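PDB 6V2T: dTDP-4-amino-4,6-dideoxyglucose formyltransferase from Shewanella sp. FDAARGOS_354, which probably transfers a formyl group from a folate cofactor to the amino group of dTDP-4-amino-4,6-dideoxyglucose, a sugar nucleotide linked to O-antigen synthesis. Local coordinates for residues L147-L158 with Y198-Y209. Sequence-based numbering, arbitrary orientation.
Sequences LMNEEIDDGAIL and YQQKLSYEKGNY. With FOL (folic acid), chain H.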
ATOM      1  N   LEU B 147       7.543 -35.504   7.553  1.00 28.24           N
ATOM      2  CA  LEU B 147       8.754 -36.258   7.163  1.00 28.20           C
ATOM      3  C   LEU B 147       9.097 -35.844   5.725  1.00 27.09           C
ATOM      4  O   LEU B 147       8.172 -35.633   4.940  1.00 25.24           O
ATOM      5  CB  LEU B 147       8.469 -37.763   7.269  1.00 28.83           C
ATOM      6  CG  LEU B 147       8.406 -38.322   8.692  1.00 33.10           C
ATOM      7  CD1 LEU B 147       7.908 -39.764   8.694  1.00 37.03           C
ATOM      8  CD2 LEU B 147       9.761 -38.238   9.362  1.00 29.83           C
ATOM      9  N   MET B 148      10.384 -35.705   5.414  1.00 28.81           N
ATOM     10  CA  MET B 148      10.878 -35.343   4.075  1.00 28.79           C
ATOM     11  C   MET B 148      11.188 -36.631   3.306  1.00 31.40           C
ATOM     12  O   MET B 148      11.924 -37.476   3.836  1.00 30.94           O
ATOM     13  CB  MET B 148      12.115 -34.454   4.173  1.00 28.97           C
ATOM     14  CG  MET B 148      11.837 -33.240   5.016  1.00 28.74           C
ATOM     15  SD  MET B 148      13.275 -32.301   5.511  1.00 31.30           S
ATOM     16  CE  MET B 148      13.834 -31.658   3.937  1.00 32.63           C
ATOM     17  N   ASN B 149      10.518 -36.817   2.161  1.00 31.46           N
ATOM     18  CA  ASN B 149      10.874 -37.851   1.156  1.00 33.79           C
ATOM     19  C   ASN B 149      11.637 -37.130   0.035  1.00 32.74           C
ATOM     20  O   ASN B 149      12.031 -35.978   0.202  1.00 29.57           O
ATOM     21  CB  ASN B 149       9.639 -38.662   0.714  1.00 30.77           C
ATOM     22  CG  ASN B 149       8.581 -37.839   0.014  1.00 30.61           C
ATOM     23  OD1 ASN B 149       8.867 -36.784  -0.532  1.00 28.92           O
ATOM     24  ND2 ASN B 149       7.340 -38.307   0.023  1.00 30.14           N
ATOM     25  N   GLU B 150      11.804 -37.792  -1.089  1.00 32.93           N
ATOM     26  CA  GLU B 150      12.567 -37.288  -2.246  1.00 35.98           C
ATOM     27  C   GLU B 150      11.792 -36.182  -2.958  1.00 34.68           C
ATOM     28  O   GLU B 150      12.455 -35.390  -3.596  1.00 33.06           O
ATOM     29  CB  GLU B 150      12.796 -38.441  -3.223  1.00 40.28           C
ATOM     30  CG  GLU B 150      13.635 -39.550  -2.647  1.00 45.18           C
ATOM     31  CD  GLU B 150      13.900 -40.646  -3.663  1.00 48.75           C
ATOM     32  OE1 GLU B 150      13.920 -40.327  -4.865  1.00 49.77           O
ATOM     33  OE2 GLU B 150      14.055 -41.796  -3.253  1.00 53.59           O
ATOM     34  N   GLU B 151      10.455 -36.141  -2.838  1.00 32.37           N
ATOM     35  CA  GLU B 151       9.588 -35.116  -3.464  1.00 30.81           C
ATOM     36  C   GLU B 151       9.477 -33.918  -2.500  1.00 33.31           C
ATOM     37  O   GLU B 151       9.903 -34.005  -1.324  1.00 30.48           O
ATOM     38  CB  GLU B 151       8.243 -35.741  -3.864  1.00 37.85           C
ATOM     39  CG  GLU B 151       8.321 -36.608  -5.131  1.00 41.09           C
ATOM     40  CD  GLU B 151       7.057 -37.347  -5.543  1.00 48.44           C
ATOM     41  OE1 GLU B 151       6.023 -36.689  -5.752  1.00 53.49           O
ATOM     42  OE2 GLU B 151       7.107 -38.599  -5.663  1.00 59.89           O
ATOM     43  N   ILE B 152       8.920 -32.823  -2.972  1.00 32.37           N
ATOM     44  CA  ILE B 152       8.908 -31.547  -2.201  1.00 32.59           C
ATOM     45  C   ILE B 152       7.574 -31.437  -1.460  1.00 32.43           C
ATOM     46  O   ILE B 152       6.505 -31.488  -2.114  1.00 28.82           O
ATOM     47  CB  ILE B 152       9.211 -30.356  -3.118  1.00 34.83           C
ATOM     48  CG1 ILE B 152      10.558 -30.546  -3.812  1.00 39.17           C
ATOM     49  CG2 ILE B 152       9.161 -29.045  -2.340  1.00 38.57           C
ATOM     50  CD1 ILE B 152      10.872 -29.511  -4.875  1.00 44.85           C
ATOM     51  N   ASP B 153       7.654 -31.192  -0.146  1.00 28.86           N
ATOM     52  CA  ASP B 153       6.483 -30.882   0.711  1.00 28.80           C
ATOM     53  C   ASP B 153       5.469 -32.026   0.534  1.00 27.01           C
ATOM     54  O   ASP B 153       4.273 -31.739   0.419  1.00 28.53           O
ATOM     55  CB  ASP B 153       5.944 -29.479   0.392  1.00 29.85           C
ATOM     56  CG  ASP B 153       6.976 -28.368   0.498  1.00 30.58           C
ATOM     57  OD1 ASP B 153       7.982 -28.553   1.234  1.00 25.59           O
ATOM     58  OD2 ASP B 153       6.782 -27.333  -0.174  1.00 29.65           O
ATOM     59  N   ASP B 154       5.968 -33.271   0.523  1.00 28.36           N
ATOM     60  CA  ASP B 154       5.226 -34.478   0.067  1.00 27.62           C
ATOM     61  C   ASP B 154       5.190 -35.594   1.120  1.00 31.99           C
ATOM     62  O   ASP B 154       4.219 -36.335   1.075  1.00 29.77           O
ATOM     63  CB  ASP B 154       5.818 -35.038  -1.217  1.00 27.47           C
ATOM     64  CG  ASP B 154       4.939 -36.127  -1.827  1.00 28.52           C
ATOM     65  OD1 ASP B 154       5.342 -37.275  -1.740  1.00 29.86           O
ATOM     66  OD2 ASP B 154       3.811 -35.797  -2.280  1.00 33.65           O
ATOM     67  N   GLY B 155       6.150 -35.679   2.060  1.00 26.90           N
ATOM     68  CA  GLY B 155       6.252 -36.786   3.030  1.00 26.61           C
ATOM     69  C   GLY B 155       5.154 -36.775   4.093  1.00 27.32           C
ATOM     70  O   GLY B 155       4.382 -35.802   4.137  1.00 27.98           O
ATOM     71  N   ALA B 156       5.098 -37.809   4.939  1.00 27.14           N
ATOM     72  CA  ALA B 156       3.989 -38.070   5.891  1.00 27.29           C
ATOM     73  C   ALA B 156       3.844 -36.873   6.840  1.00 28.73           C
ATOM     74  O   ALA B 156       4.855 -36.409   7.375  1.00 30.08           O
ATOM     75  CB  ALA B 156       4.206 -39.339   6.663  1.00 28.70           C
ATOM     76  N   ILE B 157       2.620 -36.390   6.989  1.00 24.94           N
ATOM     77  CA  ILE B 157       2.248 -35.292   7.921  1.00 26.65           C
ATOM     78  C   ILE B 157       2.376 -35.827   9.343  1.00 29.07           C
ATOM     79  O   ILE B 157       1.797 -36.900   9.640  1.00 32.38           O
ATOM     80  CB  ILE B 157       0.840 -34.765   7.598  1.00 27.19           C
ATOM     81  CG1 ILE B 157       0.792 -34.242   6.159  1.00 30.64           C
ATOM     82  CG2 ILE B 157       0.431 -33.701   8.598  1.00 28.89           C
ATOM     83  CD1 ILE B 157      -0.572 -33.870   5.713  1.00 30.59           C
ATOM     84  N   LEU B 158       3.145 -35.112  10.173  1.00 28.68           N
ATOM     85  CA  LEU B 158       3.275 -35.383  11.627  1.00 27.58           C
ATOM     86  C   LEU B 158       2.286 -34.507  12.415  1.00 30.31           C
ATOM     87  O   LEU B 158       1.511 -35.041  13.266  1.00 30.69           O
ATOM     88  CB  LEU B 158       4.740 -35.123  12.006  1.00 30.17           C
ATOM     89  CG  LEU B 158       5.762 -35.919  11.202  1.00 28.17           C
ATOM     90  CD1 LEU B 158       7.162 -35.814  11.781  1.00 30.43           C
ATOM     91  CD2 LEU B 158       5.354 -37.392  11.140  1.00 29.90           C
ATOM     92  N   TYR B 198       4.925 -39.127  17.740  1.00 31.76           N
ATOM     93  CA  TYR B 198       4.013 -38.699  16.657  1.00 31.54           C
ATOM     94  C   TYR B 198       3.544 -39.920  15.870  1.00 31.62           C
ATOM     95  O   TYR B 198       4.115 -41.013  16.048  1.00 32.43           O
ATOM     96  CB  TYR B 198       4.686 -37.651  15.758  1.00 31.67           C
ATOM     97  CG  TYR B 198       6.005 -38.026  15.132  1.00 30.02           C
ATOM     98  CD1 TYR B 198       6.096 -39.049  14.193  1.00 30.12           C
ATOM     99  CD2 TYR B 198       7.160 -37.301  15.398  1.00 30.85           C
ATOM    100  CE1 TYR B 198       7.304 -39.374  13.603  1.00 30.47           C
ATOM    101  CE2 TYR B 198       8.373 -37.615  14.807  1.00 29.66           C
ATOM    102  CZ  TYR B 198       8.450 -38.663  13.906  1.00 27.71           C
ATOM    103  OH  TYR B 198       9.650 -38.959  13.309  1.00 26.61           O
ATOM    104  N   GLN B 199       2.493 -39.711  15.078  1.00 32.16           N
ATOM    105  CA  GLN B 199       1.950 -40.681  14.111  1.00 37.42           C
ATOM    106  C   GLN B 199       2.143 -40.091  12.708  1.00 37.25           C
ATOM    107  O   GLN B 199       2.143 -38.854  12.579  1.00 46.53           O
ATOM    108  CB  GLN B 199       0.505 -41.032  14.457  1.00 37.58           C
ATOM    109  CG  GLN B 199       0.357 -41.850  15.731  1.00 39.11           C
ATOM    110  CD  GLN B 199      -1.094 -42.046  16.079  1.00 43.04           C
ATOM    111  OE1 GLN B 199      -1.869 -41.105  16.033  1.00 49.04           O
ATOM    112  NE2 GLN B 199      -1.480 -43.272  16.414  1.00 43.90           N
ATOM    113  N   GLN B 200       2.397 -40.971  11.745  1.00 35.34           N
ATOM    114  CA  GLN B 200       3.004 -40.681  10.423  1.00 39.97           C
ATOM    115  C   GLN B 200       2.328 -41.514   9.345  1.00 40.22           C
ATOM    116  O   GLN B 200       3.075 -41.992   8.440  1.00 45.08           O
ATOM    117  CB  GLN B 200       4.516 -40.967  10.410  1.00 39.18           C
ATOM    118  CG  GLN B 200       4.927 -42.433  10.263  1.00 45.70           C
ATOM    119  CD  GLN B 200       6.404 -42.679  10.464  1.00 46.18           C
ATOM    120  OE1 GLN B 200       6.988 -42.384  11.516  1.00 39.77           O
ATOM    121  NE2 GLN B 200       7.020 -43.272   9.450  1.00 53.16           N
ATOM    122  N   LYS B 201       0.993 -41.660   9.410  1.00 48.97           N
ATOM    123  CA  LYS B 201       0.201 -42.333   8.337  1.00 52.42           C
ATOM    124  C   LYS B 201       0.280 -41.512   7.038  1.00 58.25           C
ATOM    125  O   LYS B 201      -0.016 -40.283   7.074  1.00 52.82           O
ATOM    126  CB  LYS B 201      -1.278 -42.542   8.689  1.00 62.34           C
ATOM    127  CG  LYS B 201      -2.102 -43.190   7.566  1.00 70.29           C
ATOM    128  CD  LYS B 201      -3.560 -43.526   7.879  1.00 69.57           C
ATOM    129  CE  LYS B 201      -4.347 -42.365   8.446  1.00 70.90           C
ATOM    130  NZ  LYS B 201      -4.298 -42.362   9.927  1.00 76.75           N
ATOM    131  N   LEU B 202       0.612 -42.199   5.934  1.00 49.88           N
ATOM    132  CA  LEU B 202       0.638 -41.667   4.536  1.00 56.90           C
ATOM    133  C   LEU B 202      -0.762 -41.197   4.092  1.00 58.17           C
ATOM    134  O   LEU B 202      -1.750 -41.839   4.478  1.00 54.03           O
ATOM    135  CB  LEU B 202       1.124 -42.772   3.585  1.00 51.53           C
ATOM    136  CG  LEU B 202       2.438 -43.478   3.925  1.00 52.64           C
ATOM    137  CD1 LEU B 202       2.722 -44.573   2.902  1.00 49.41           C
ATOM    138  CD2 LEU B 202       3.599 -42.497   4.000  1.00 51.53           C
ATOM    139  N   SER B 203      -0.827 -40.139   3.272  1.00 63.60           N
ATOM    140  CA  SER B 203      -2.020 -39.719   2.478  1.00 68.26           C
ATOM    141  C   SER B 203      -1.777 -40.057   1.009  1.00 67.83           C
ATOM    142  O   SER B 203      -0.633 -39.867   0.554  1.00 64.27           O
ATOM    143  CB  SER B 203      -2.308 -38.244   2.615  1.00 65.00           C
ATOM    144  OG  SER B 203      -2.824 -37.955   3.901  1.00 70.02           O
ATOM    145  N   TYR B 204      -2.820 -40.487   0.290  1.00 76.24           N
ATOM    146  CA  TYR B 204      -2.773 -40.763  -1.173  1.00 76.51           C
ATOM    147  C   TYR B 204      -3.482 -39.620  -1.917  1.00 66.20           C
ATOM    148  O   TYR B 204      -3.824 -39.793  -3.096  1.00 75.15           O
ATOM    149  CB  TYR B 204      -3.337 -42.157  -1.476  1.00 86.15           C
ATOM    150  CG  TYR B 204      -2.895 -43.226  -0.506  1.00 96.99           C
ATOM    151  CD1 TYR B 204      -1.551 -43.547  -0.352  1.00 98.93           C
ATOM    152  CD2 TYR B 204      -3.816 -43.900   0.286  1.00101.47           C
ATOM    153  CE1 TYR B 204      -1.137 -44.510   0.557  1.00100.18           C
ATOM    154  CE2 TYR B 204      -3.419 -44.867   1.195  1.00103.35           C
ATOM    155  CZ  TYR B 204      -2.076 -45.173   1.331  1.00104.62           C
ATOM    156  OH  TYR B 204      -1.696 -46.126   2.230  1.00115.36           O
ATOM    157  N   GLU B 205      -3.678 -38.480  -1.247  1.00 52.97           N
ATOM    158  CA  GLU B 205      -4.094 -37.193  -1.874  1.00 50.19           C
ATOM    159  C   GLU B 205      -2.823 -36.449  -2.324  1.00 41.01           C
ATOM    160  O   GLU B 205      -2.043 -36.038  -1.451  1.00 45.24           O
ATOM    161  CB  GLU B 205      -4.911 -36.459  -0.814  1.00 56.37           C
ATOM    162  CG  GLU B 205      -5.713 -35.269  -1.306  1.00 58.24           C
ATOM    163  CD  GLU B 205      -6.302 -34.471  -0.142  1.00 66.06           C
ATOM    164  OE1 GLU B 205      -6.960 -33.425  -0.393  1.00 60.41           O
ATOM    165  OE2 GLU B 205      -6.071 -34.881   1.034  1.00 66.33           O
ATOM    166  N   LYS B 206      -2.559 -36.281  -3.619  1.00 42.72           N
ATOM    167  CA  LYS B 206      -1.238 -35.738  -4.072  1.00 42.40           C
ATOM    168  C   LYS B 206      -1.172 -34.219  -3.855  1.00 38.06           C
ATOM    169  O   LYS B 206      -0.045 -33.690  -3.675  1.00 31.34           O
ATOM    170  CB  LYS B 206      -0.952 -35.981  -5.554  1.00 50.22           C
ATOM    171  CG  LYS B 206       0.225 -36.909  -5.806  1.00 59.53           C
ATOM    172  CD  LYS B 206       1.554 -36.360  -5.326  1.00 55.65           C
ATOM    173  CE  LYS B 206       2.380 -37.392  -4.589  1.00 58.67           C
ATOM    174  NZ  LYS B 206       3.832 -37.130  -4.722  1.00 53.99           N
ATOM    175  N   GLY B 207      -2.328 -33.569  -3.977  1.00 31.99           N
ATOM    176  CA  GLY B 207      -2.519 -32.114  -3.954  1.00 33.78           C
ATOM    177  C   GLY B 207      -1.899 -31.448  -5.164  1.00 35.88           C
ATOM    178  O   GLY B 207      -1.913 -32.040  -6.254  1.00 38.61           O
ATOM    179  N   ASN B 208      -1.259 -30.304  -4.965  1.00 34.16           N
ATOM    180  CA  ASN B 208      -0.744 -29.473  -6.083  1.00 33.40           C
ATOM    181  C   ASN B 208       0.512 -28.752  -5.605  1.00 34.28           C
ATOM    182  O   ASN B 208       0.560 -28.323  -4.434  1.00 32.72           O
ATOM    183  CB  ASN B 208      -1.810 -28.505  -6.598  1.00 32.47           C
ATOM    184  CG  ASN B 208      -2.106 -27.405  -5.600  1.00 30.82           C
ATOM    185  OD1 ASN B 208      -2.610 -27.674  -4.517  1.00 28.29           O
ATOM    186  ND2 ASN B 208      -1.752 -26.185  -5.954  1.00 30.52           N
ATOM    187  N   TYR B 209       1.493 -28.666  -6.485  1.00 31.00           N
ATOM    188  CA  TYR B 209       2.794 -27.996  -6.244  1.00 31.43           C
ATOM    189  C   TYR B 209       2.885 -26.749  -7.134  1.00 36.62           C
ATOM    190  O   TYR B 209       2.607 -26.818  -8.356  1.00 31.20           O
ATOM    191  CB  TYR B 209       3.923 -28.996  -6.466  1.00 31.61           C
ATOM    192  CG  TYR B 209       5.292 -28.385  -6.313  1.00 32.28           C
ATOM    193  CD1 TYR B 209       5.939 -27.810  -7.383  1.00 32.21           C
ATOM    194  CD2 TYR B 209       5.933 -28.360  -5.090  1.00 34.08           C
ATOM    195  CE1 TYR B 209       7.179 -27.194  -7.251  1.00 37.52           C
ATOM    196  CE2 TYR B 209       7.169 -27.755  -4.936  1.00 36.23           C
ATOM    197  CZ  TYR B 209       7.803 -27.166  -6.014  1.00 40.01           C
ATOM    198  OH  TYR B 209       9.028 -26.575  -5.845  1.00 41.47           O
TER
HETATM  199  N1  FOL H 302      13.820 -31.375   0.413  1.00 29.35           N
HETATM  200  C2  FOL H 302      13.159 -32.506   0.119  1.00 27.92           C
HETATM  201  NA2 FOL H 302      13.795 -33.501  -0.490  1.00 30.05           N
HETATM  202  N3  FOL H 302      11.849 -32.673   0.475  1.00 28.68           N
HETATM  203  C4  FOL H 302      11.182 -31.673   1.072  1.00 27.16           C
HETATM  204  O4  FOL H 302       9.981 -31.919   1.360  1.00 29.32           O
HETATM  205  C4A FOL H 302      11.851 -30.492   1.385  1.00 25.91           C
HETATM  206  N5  FOL H 302      11.248 -29.446   1.950  1.00 29.33           N
HETATM  207  C6  FOL H 302      11.809 -28.091   1.936  1.00 33.80           C
HETATM  208  C7  FOL H 302      13.335 -28.223   2.094  1.00 31.58           C
HETATM  209  N8  FOL H 302      13.903 -29.265   1.283  1.00 30.05           N
HETATM  210  C8A FOL H 302      13.199 -30.379   1.028  1.00 27.91           C
HETATM  211  C9  FOL H 302      11.229 -27.198   0.776  1.00 39.78           C
HETATM  212  N10 FOL H 302      12.198 -26.233   0.252  1.00 40.65           N
HETATM  213  C11 FOL H 302      12.841 -25.160  -3.766  1.00 48.63           C
HETATM  214  C12 FOL H 302      13.622 -24.642  -2.731  1.00 52.78           C
HETATM  215  C13 FOL H 302      13.380 -25.002  -1.401  1.00 49.49           C
HETATM  216  C14 FOL H 302      12.383 -25.896  -1.067  1.00 42.59           C
HETATM  217  C15 FOL H 302      11.624 -26.431  -2.102  1.00 51.28           C
HETATM  218  C16 FOL H 302      11.847 -26.070  -3.433  1.00 52.89           C
HETATM  219  C   FOL H 302      13.119 -24.794  -5.205  1.00 46.04           C
HETATM  220  O   FOL H 302      14.228 -24.369  -5.442  1.00 51.50           O
HETATM  221  N   FOL H 302      12.255 -24.994  -6.203  1.00 39.73           N
HETATM  222  O   HOH W   1       1.521 -34.560  -1.320  1.00 33.96           O
HETATM  223  O   HOH W   2       0.429 -37.899   5.505  1.00 36.17           O
HETATM  224  O   HOH W   3      -0.216 -38.828   9.084  1.00 41.17           O
HETATM  225  O   HOH W   4       1.217 -37.018  15.121  1.00 36.86           O
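Lys-206 bridges two carboxylates of the 147-158 loop, its NZ making salt bridges to both. The one to Asp-154 OD2 (2.8 Å) is a hydrogen bond; the 2.5 Å modelled between NZ and Glu-151 OE1 is so short that its exact length is doubtful. The lysine chain, bent at chi2 and chi3, reaches Asp-154 OD2 from above the carboxylate plane, 51° out of it, while Asn-149 ND2 gives a fairly straight bond to Asp-154 OD1 on its anti side. Asn-149 also closes an Asx turn, its OD1 accepting from the backbone N of Glu-151.

Van der Waals contacts flank this network. Leu-158 lays CD1 over the centre of the Tyr-198 ring in a CH-pi contact, 3.7 Å from CD1 to the centroid, and Tyr-198 OH is hydrogen-bonded to Arg-113 NH2. Leu-147 CD1 touches the end of the Gln-200 side chain, 3.7 Å from NE2, and Ala-156 CB forms an apolar pair with Leu-202 CD2 (4.2 Å). At the far end Ile-152, with CG2 anti to the backbone N, sets that methyl 3.5 Å from Tyr-209 CE2 and close to the folate as well.

Between the backbones, waters do the joining: one links Ile-157 N to Lys-201 O, another Leu-158 O to Gln-199 N.

The loop leaving strand 141-147 thus forms a wall of the folate pocket. Asp-153 N donates to FOL O4 (2.9 Å) and Asn-149 O accepts from FOL NA2, gripping the O4/NA2 edge of the pterin, consistent with a formyltransferase folate-cofactor site.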